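Local coordinates for protein Rv1364c/MT1410 (PDB 3KE6), which probably acts in sigma-factor regulation, joining a manganese-binding PP2C-type phosphatase domain of the RsbU kind to an RsbW-like anti-sigma-factor kinase domain, at residues A120-G125 against G162-G167. Residues are numbered along the deposited sequence; the frame is centred on the assembly and turned at random.
Sequences ATMCVG and GPLGSG
L164 and A120 join a loop to the start of a strand through one backbone hydrogen bond, an example of how one amide and a few methyls can join an irregular segment to a strand end. L164 N donates to A120 O over 3.0 Å. P163 CB lies close to the same A120 O, at 3.3 Å, as a van der Waals neighbour. Within the loop, S166 OG reaches back to P163 O over 2.7 Å, in the plane of that carbonyl, closing the turn over L164 and G165.

Strand 121-128 is the central strand of the five-stranded antiparallel sheet in the PP2C-type SpoIIE domain, and the loop leading to strand 173-176 meets it at its N-terminal end. Here the side chain of T121 lies about 7 Å from a bound manganese ion; the residue pairs through its backbone with the metal ligand D71, and hydrogen-bonds H141 through OG1.

The apolar contacts divide between two residues of the loop. L164 spreads its methyls: CD2 meets A120 CB at 4.0 Å, while CD1 lies 4.0 Å from M122 SD, the two side chains crossing at a slant. In M122, chi1 (-71°, CG anti to the carbonyl carbon) and an extended chi2 (158°) carry SD to L164; the bend at chi3 turns only CE. L86 of helix 77-95 touches both A120 and L164, and M122 meets L90 of the same helix. P163 instead packs its CB against T121 CG2, at 3.9 Å.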
# COMPACT_ATOMS: atom_id res chain seq x y z
N ALA A 120 10.80 0.43 -21.90
CA ALA A 120 10.09 0.66 -20.65
C ALA A 120 11.10 0.41 -19.53
O ALA A 120 11.90 -0.52 -19.63
CB ALA A 120 8.92 -0.28 -20.51
N THR A 121 11.06 1.25 -18.50
CA THR A 121 11.92 1.08 -17.32
C THR A 121 11.09 0.85 -16.03
O THR A 121 9.95 1.32 -15.89
CB THR A 121 12.81 2.28 -17.10
OG1 THR A 121 12.07 3.30 -16.44
CG2 THR A 121 13.33 2.79 -18.43
N MET A 122 11.69 0.12 -15.10
CA MET A 122 11.00 -0.27 -13.88
C MET A 122 11.93 -0.30 -12.70
O MET A 122 13.11 -0.57 -12.82
CB MET A 122 10.41 -1.68 -14.00
CG MET A 122 9.24 -1.78 -14.94
SD MET A 122 9.05 -3.47 -15.48
CE MET A 122 7.85 -4.08 -14.30
N CYS A 123 11.36 -0.04 -11.55
CA CYS A 123 12.04 -0.24 -10.30
C CYS A 123 11.12 -1.06 -9.37
O CYS A 123 10.04 -0.62 -9.01
CB CYS A 123 12.40 1.11 -9.74
SG CYS A 123 13.23 1.04 -8.20
N VAL A 124 11.56 -2.27 -9.04
CA VAL A 124 10.80 -3.19 -8.21
C VAL A 124 11.56 -3.52 -6.94
O VAL A 124 12.76 -3.77 -6.98
CB VAL A 124 10.56 -4.51 -8.95
CG1 VAL A 124 9.69 -5.45 -8.09
CG2 VAL A 124 9.93 -4.25 -10.31
N GLY A 125 10.86 -3.55 -5.81
CA GLY A 125 11.46 -3.93 -4.53
C GLY A 125 10.57 -4.81 -3.66
O GLY A 125 9.34 -4.74 -3.73
N GLY A 162 19.19 -2.83 -16.63
CA GLY A 162 18.81 -1.88 -17.67
C GLY A 162 17.34 -2.08 -18.01
O GLY A 162 16.68 -2.94 -17.42
N PRO A 163 16.80 -1.31 -18.96
CA PRO A 163 15.37 -1.38 -19.24
C PRO A 163 14.98 -2.67 -19.95
O PRO A 163 15.85 -3.47 -20.27
CB PRO A 163 15.14 -0.19 -20.17
CG PRO A 163 16.45 0.05 -20.82
CD PRO A 163 17.50 -0.34 -19.82
N LEU A 164 13.68 -2.86 -20.17
CA LEU A 164 13.21 -3.99 -20.97
C LEU A 164 13.85 -4.03 -22.35
O LEU A 164 13.97 -3.01 -23.02
CB LEU A 164 11.69 -3.92 -21.17
CG LEU A 164 10.84 -4.63 -20.12
CD1 LEU A 164 11.30 -4.29 -18.73
CD2 LEU A 164 9.38 -4.24 -20.35
N GLY A 165 14.23 -5.23 -22.78
CA GLY A 165 14.83 -5.44 -24.08
C GLY A 165 16.24 -4.88 -24.12
O GLY A 165 16.63 -4.27 -25.11
N SER A 166 16.99 -5.08 -23.05
CA SER A 166 18.38 -4.63 -23.00
C SER A 166 19.37 -5.78 -22.86
O SER A 166 20.57 -5.55 -22.93
CB SER A 166 18.57 -3.63 -21.86
OG SER A 166 18.40 -4.26 -20.61
N GLY A 167 18.89 -7.00 -22.63
CA GLY A 167 19.78 -8.16 -22.45
C GLY A 167 20.77 -8.03 -21.29
O GLY A 167 21.73 -8.80 -21.20